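Local coordinates for protein phospholipase C-beta (PLC-beta) (Sepia officinalis, PDB 3QR0) that belongs to the phospholipase C-beta family, carrying a PH domain, EF-hand-like regions, a TIM-barrel formed from X and Y sequence regions, and a C2 domain in one chain, at residues 147-151 / 747-751; 313-318 / 734-740. One frame throughout, in Å; residues are numbered along the deposited sequence.

In the fold
From the N terminus the chain runs through the PH-domain sheet to residues 147-151, the loop between helices 144-147 and 151-165, which later meets strand 746-751 in interaction 1. It continues through a run of helices to residues 313-318, and the barrel strands follow, before strand 730-737 and the turn after it close interaction 2. The loop of interaction 2, with 415 residues between its segments, is therefore nested inside that of interaction 1, with 595. The two contacts lie about 12 Å apart, centre to centre. They meet directly: Arg734 NH1 bonds to Pro749 O, and Thr314 OG1 to Asn148 OD1. Together they tie this first loop and the one leading into helix 316-319 to consecutive C2 strands.

Interaction 1 of 2, residues 147-151 / 747-751; sequences LNKNQ and HVPLR
Arg751 reaches the end of helix 144-147, at Leu147 and Asn148, with the far half of its side chain. From CB, the chain leaves beside its own backbone N and bends at the next torsion (chi2 -75°), which brings the guanidinium back toward the loop. Arg751 NE donates to water 1 at 2.7 Å, and the same water donates to Leu147 O at 3.2 Å, bridging the strand to the last residue of helix 144-147. At the tip, Arg751 NH2 gives Asn148 OD1 a weak hydrogen bond of 3.1 Å, bent to 143° at the hydrogen. OD1 lies at the guanidinium edge, near its plane, but the amide stands almost perpendicular (88°). Arg751 NH1 turns to a salt bridge with Glu615; Asn148 ND2 bonds to Leu144 O and also to the other carboxylate oxygen of Glu615. One carboxylate thus positions both partners.

Strand 746-751 is an outer strand of one of the two antiparallel sheets of the C2 beta-sandwich, and here it packs against the loop leading into helix 151-165. At mid-contact the Pro749 ring meets loop backbone: its CG is 3.5 Å from Lys149 O and also touches the CA of Asn150. Further along, Asn150 OD1 rests 3.4 Å from His747 CB while accepting from Gln151 N at 2.8 Å, the donor sitting above the carbonyl plane. Gln151, its chain extended beyond CG, places NE2 3.4 Å from His747 CD2, the amide steeply inclined to the imidazole. That amide is held by polar partners on both atoms: OE1 bonds to Tyr222, and NE2 to Gln660. The polar end of His747 turns to Leu306, in helix 299-307.

Interaction 2 of 2, residues 313-318 / 734-740; sequences LTPMHR and RVMPLDG
Thr314 OG1 has two polar neighbours: it is hydrogen-bonded to Asn148 OD1, and Arg734 NH2 lies 2.9 Å from it, with the oxygen at the guanidinium edge, near its plane. The other terminal nitrogen, Arg734 NH1, bonds to Pro749 O, so the group is anchored to strand 746-751, of the other sheet, as it faces the loop. Leu313 CD2 lies over one face of the Arg734 guanidinium, 3.8 Å above its plane and offset toward the rim; chi1 of 82° turns both methyl branches of the leucine toward this arginine. Leu313 CD1 also touches Met736 CG at 4.1 Å, an apolar contact crossing at about a right angle.

At the end of strand 730-737, the side chain of Arg318 passes obliquely across Pro737 and Asp739. Arg318 CD comes within 3.1 Å of Asp739 O, while Arg318 NH1 packs 3.8 Å from Pro737 CG. Pro315, at the N-cap position of helix 316-319, brings its CG within 3.4 Å of Gly740 O. Arg318 NE and Asp739 OD1 form a long salt bridge of 3.6 Å. OD1 stands off the guanidinium plane, where none of its N-H bonds is directed. The attraction at this partly exposed end is therefore one of charge rather than direction, whereas buried Arg734, with the like-charged Arg751 NH2 close to its NH2, is probably oriented by the NH1 bond to Pro749 O.

Interaction 1 of 2, residues 147-151 / 747-751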
loop_
_atom_site.group_PDB
_atom_site.type_symbol
_atom_site.label_atom_id
_atom_site.label_comp_id
_atom_site.label_asym_id
_atom_site.label_seq_id
_atom_site.Cartn_x
_atom_site.Cartn_y
_atom_site.Cartn_z
ATOM N N LEU A 147 3.798 5.168 8.992
ATOM C CA LEU A 147 3.673 5.181 7.539
ATOM C C LEU A 147 2.739 6.275 6.995
ATOM O O LEU A 147 2.844 6.642 5.826
ATOM C CB LEU A 147 3.186 3.814 7.050
ATOM C CG LEU A 147 4.188 2.671 7.217
ATOM C CD1 LEU A 147 3.523 1.338 6.858
ATOM C CD2 LEU A 147 5.441 2.914 6.376
ATOM N N ASN A 148 1.843 6.786 7.838
ATOM C CA ASN A 148 0.870 7.805 7.435
ATOM C C ASN A 148 1.070 9.190 8.046
ATOM O O ASN A 148 0.175 10.037 7.958
ATOM C CB ASN A 148 -0.537 7.314 7.770
ATOM C CG ASN A 148 -1.032 6.300 6.783
ATOM O OD1 ASN A 148 -1.710 6.653 5.833
ATOM N ND2 ASN A 148 -0.668 5.037 6.976
ATOM N N LYS A 149 2.234 9.447 8.634
ATOM C CA LYS A 149 2.429 10.712 9.330
ATOM C C LYS A 149 2.450 11.904 8.370
ATOM O O LYS A 149 2.816 11.778 7.195
ATOM C CB LYS A 149 3.676 10.685 10.227
ATOM C CG LYS A 149 4.996 10.549 9.521
ATOM C CD LYS A 149 6.092 10.207 10.532
ATOM C CE LYS A 149 7.356 9.729 9.865
ATOM N NZ LYS A 149 7.124 8.534 9.005
ATOM N N ASN A 150 2.030 13.055 8.887
ATOM C CA ASN A 150 1.937 14.278 8.102
ATOM C C ASN A 150 3.338 14.881 7.986
ATOM O O ASN A 150 4.294 14.340 8.546
ATOM C CB ASN A 150 0.939 15.250 8.764
ATOM C CG ASN A 150 0.364 16.276 7.790
ATOM O OD1 ASN A 150 0.762 16.337 6.627
ATOM N ND2 ASN A 150 -0.570 17.096 8.272
ATOM N N GLN A 151 3.464 15.992 7.268
ATOM C CA GLN A 151 4.777 16.577 6.990
ATOM C C GLN A 151 5.572 16.988 8.235
ATOM O O GLN A 151 6.798 16.832 8.247
ATOM C CB GLN A 151 4.652 17.766 6.040
ATOM C CG GLN A 151 5.968 18.154 5.389
ATOM C CD GLN A 151 5.816 19.310 4.429
ATOM O OE1 GLN A 151 6.379 20.389 4.642
ATOM N NE2 GLN A 151 5.045 19.100 3.366
ATOM N N HIS A 747 -1.759 18.935 3.521
ATOM C CA HIS A 747 -0.498 18.399 3.027
ATOM C C HIS A 747 -0.712 16.936 2.688
ATOM O O HIS A 747 -1.403 16.210 3.406
ATOM C CB HIS A 747 0.628 18.555 4.046
ATOM C CG HIS A 747 1.064 19.970 4.234
ATOM N ND1 HIS A 747 0.443 20.824 5.118
ATOM C CD2 HIS A 747 2.043 20.689 3.636
ATOM C CE1 HIS A 747 1.027 22.008 5.064
ATOM N NE2 HIS A 747 2.000 21.953 4.175
ATOM N N VAL A 748 -0.107 16.510 1.587
ATOM C CA VAL A 748 -0.281 15.169 1.059
ATOM C C VAL A 748 1.099 14.532 0.900
ATOM O O VAL A 748 1.710 14.644 -0.162
ATOM C CB VAL A 748 -1.006 15.219 -0.309
ATOM C CG1 VAL A 748 -1.323 13.812 -0.807
ATOM C CG2 VAL A 748 -2.276 16.049 -0.211
ATOM N N PRO A 749 1.618 13.896 1.973
ATOM C CA PRO A 749 2.890 13.188 1.834
ATOM C C PRO A 749 2.824 12.158 0.715
ATOM O O PRO A 749 1.861 11.388 0.626
ATOM C CB PRO A 749 3.075 12.517 3.200
ATOM C CG PRO A 749 2.311 13.402 4.145
ATOM C CD PRO A 749 1.126 13.878 3.363
ATOM N N LEU A 750 3.831 12.168 -0.146
ATOM C CA LEU A 750 3.845 11.300 -1.316
ATOM C C LEU A 750 4.397 9.906 -1.018
ATOM O O LEU A 750 5.221 9.718 -0.119
ATOM C CB LEU A 750 4.655 11.948 -2.433
ATOM C CG LEU A 750 4.097 13.263 -2.964
ATOM C CD1 LEU A 750 5.076 13.886 -3.970
ATOM C CD2 LEU A 750 2.729 13.047 -3.609
ATOM N N ARG A 751 3.929 8.943 -1.804
ATOM C CA ARG A 751 4.313 7.545 -1.704
ATOM C C ARG A 751 4.973 7.093 -2.996
ATOM O O ARG A 751 4.717 7.661 -4.072
ATOM C CB ARG A 751 3.071 6.689 -1.474
ATOM C CG ARG A 751 2.251 7.110 -0.275
ATOM C CD ARG A 751 2.932 6.686 0.995
ATOM N NE ARG A 751 2.217 7.122 2.192
ATOM C CZ ARG A 751 1.068 6.607 2.627
ATOM N NH1 ARG A 751 0.450 5.637 1.962
ATOM N NH2 ARG A 751 0.526 7.077 3.741
HETATM O O HOH W 1 3.537 8.886 3.700
HETATM O O HOH W 2 -2.525 17.561 5.891
#

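Interaction 2 of 2, residues 313-318 / 734-740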
loop_
_atom_site.group_PDB
_atom_site.type_symbol
_atom_site.label_atom_id
_atom_site.label_comp_id
_atom_site.label_asym_id
_atom_site.label_seq_id
_atom_site.Cartn_x
_atom_site.Cartn_y
_atom_site.Cartn_z
ATOM N N LEU A 313 -4.416 14.011 6.571
ATOM C CA LEU A 313 -5.438 13.719 5.567
ATOM C C LEU A 313 -6.048 12.323 5.742
ATOM O O LEU A 313 -7.189 12.092 5.362
ATOM C CB LEU A 313 -4.870 13.883 4.149
ATOM C CG LEU A 313 -4.068 12.719 3.560
ATOM C CD1 LEU A 313 -4.992 11.615 3.035
ATOM C CD2 LEU A 313 -3.169 13.214 2.444
ATOM N N THR A 314 -5.288 11.400 6.328
ATOM C CA THR A 314 -5.730 10.014 6.471
ATOM C C THR A 314 -6.842 9.875 7.519
ATOM O O THR A 314 -6.651 10.275 8.668
ATOM C CB THR A 314 -4.555 9.101 6.866
ATOM O OG1 THR A 314 -3.514 9.213 5.887
ATOM C CG2 THR A 314 -5.007 7.642 6.971
ATOM N N PRO A 315 -8.012 9.328 7.120
ATOM C CA PRO A 315 -9.095 9.064 8.079
ATOM C C PRO A 315 -8.747 7.873 8.964
ATOM O O PRO A 315 -8.719 6.731 8.496
ATOM C CB PRO A 315 -10.307 8.772 7.192
ATOM C CG PRO A 315 -9.745 8.376 5.868
ATOM C CD PRO A 315 -8.399 9.000 5.734
ATOM N N MET A 316 -8.470 8.150 10.230
ATOM C CA MET A 316 -7.944 7.130 11.136
ATOM C C MET A 316 -8.922 5.975 11.364
ATOM O O MET A 316 -8.494 4.831 11.485
ATOM C CB MET A 316 -7.506 7.760 12.466
ATOM C CG MET A 316 -6.254 8.626 12.333
ATOM S SD MET A 316 -4.793 7.673 11.820
ATOM C CE MET A 316 -3.793 8.945 11.037
ATOM N N HIS A 317 -10.224 6.270 11.383
ATOM C CA HIS A 317 -11.246 5.229 11.545
ATOM C C HIS A 317 -11.257 4.235 10.368
ATOM O O HIS A 317 -11.652 3.080 10.537
ATOM C CB HIS A 317 -12.647 5.843 11.775
ATOM C CG HIS A 317 -13.240 6.497 10.563
ATOM N ND1 HIS A 317 -12.875 7.760 10.142
ATOM C CD2 HIS A 317 -14.173 6.062 9.681
ATOM C CE1 HIS A 317 -13.553 8.071 9.051
ATOM N NE2 HIS A 317 -14.347 7.058 8.749
ATOM N N ARG A 318 -10.816 4.682 9.190
ATOM C CA ARG A 318 -10.678 3.802 8.024
ATOM C C ARG A 318 -9.322 3.096 7.979
ATOM O O ARG A 318 -9.237 1.957 7.532
ATOM C CB ARG A 318 -10.876 4.586 6.723
ATOM C CG ARG A 318 -12.319 4.973 6.438
ATOM C CD ARG A 318 -12.564 5.183 4.935
ATOM N NE ARG A 318 -12.478 3.938 4.152
ATOM C CZ ARG A 318 -11.520 3.628 3.265
ATOM N NH1 ARG A 318 -10.506 4.455 3.000
ATOM N NH2 ARG A 318 -11.575 2.461 2.625
ATOM N N ARG A 734 -0.204 9.707 -4.417
ATOM C CA ARG A 734 -1.034 9.421 -3.253
ATOM C C ARG A 734 -2.457 9.100 -3.697
ATOM O O ARG A 734 -3.058 9.867 -4.445
ATOM C CB ARG A 734 -1.027 10.605 -2.282
ATOM C CG ARG A 734 -1.675 10.322 -0.929
ATOM C CD ARG A 734 -0.893 9.300 -0.121
ATOM N NE ARG A 734 -1.552 9.027 1.158
ATOM C CZ ARG A 734 -1.264 9.620 2.314
ATOM N NH1 ARG A 734 -0.291 10.528 2.405
ATOM N NH2 ARG A 734 -1.951 9.288 3.401
ATOM N N VAL A 735 -2.977 7.961 -3.235
ATOM C CA VAL A 735 -4.339 7.534 -3.527
ATOM C C VAL A 735 -5.228 7.869 -2.330
ATOM O O VAL A 735 -4.902 7.524 -1.193
ATOM C CB VAL A 735 -4.390 6.016 -3.825
ATOM C CG1 VAL A 735 -5.828 5.528 -3.961
ATOM C CG2 VAL A 735 -3.614 5.699 -5.098
ATOM N N MET A 736 -6.336 8.555 -2.596
ATOM C CA MET A 736 -7.271 8.974 -1.565
ATOM C C MET A 736 -8.677 8.479 -1.922
ATOM O O MET A 736 -9.343 9.067 -2.766
ATOM C CB MET A 736 -7.264 10.498 -1.449
ATOM C CG MET A 736 -5.962 11.067 -0.895
ATOM S SD MET A 736 -5.917 12.870 -0.974
ATOM C CE MET A 736 -5.645 13.112 -2.726
ATOM N N PRO A 737 -9.124 7.377 -1.298
ATOM C CA PRO A 737 -10.491 6.903 -1.539
ATOM C C PRO A 737 -11.508 7.962 -1.131
ATOM O O PRO A 737 -11.312 8.624 -0.114
ATOM C CB PRO A 737 -10.594 5.670 -0.636
ATOM C CG PRO A 737 -9.184 5.240 -0.422
ATOM C CD PRO A 737 -8.410 6.507 -0.349
ATOM N N LEU A 738 -12.568 8.136 -1.919
ATOM C CA LEU A 738 -13.567 9.171 -1.633
ATOM C C LEU A 738 -14.425 8.810 -0.426
ATOM O O LEU A 738 -15.007 9.690 0.200
ATOM C CB LEU A 738 -14.466 9.442 -2.838
ATOM C CG LEU A 738 -13.811 9.870 -4.151
ATOM C CD1 LEU A 738 -14.879 10.433 -5.084
ATOM C CD2 LEU A 738 -12.685 10.879 -3.934
ATOM N N ASP A 739 -14.511 7.516 -0.119
ATOM C CA ASP A 739 -15.088 7.055 1.142
ATOM C C ASP A 739 -14.165 7.525 2.272
ATOM O O ASP A 739 -13.086 6.977 2.467
ATOM C CB ASP A 739 -15.219 5.524 1.132
ATOM C CG ASP A 739 -15.835 4.959 2.413
ATOM O OD1 ASP A 739 -15.743 3.722 2.609
ATOM O OD2 ASP A 739 -16.406 5.726 3.222
ATOM N N GLY A 740 -14.584 8.564 2.985
ATOM C CA GLY A 740 -13.814 9.089 4.113
ATOM C C GLY A 740 -12.791 10.165 3.782
ATOM O O GLY A 740 -12.061 10.606 4.670
#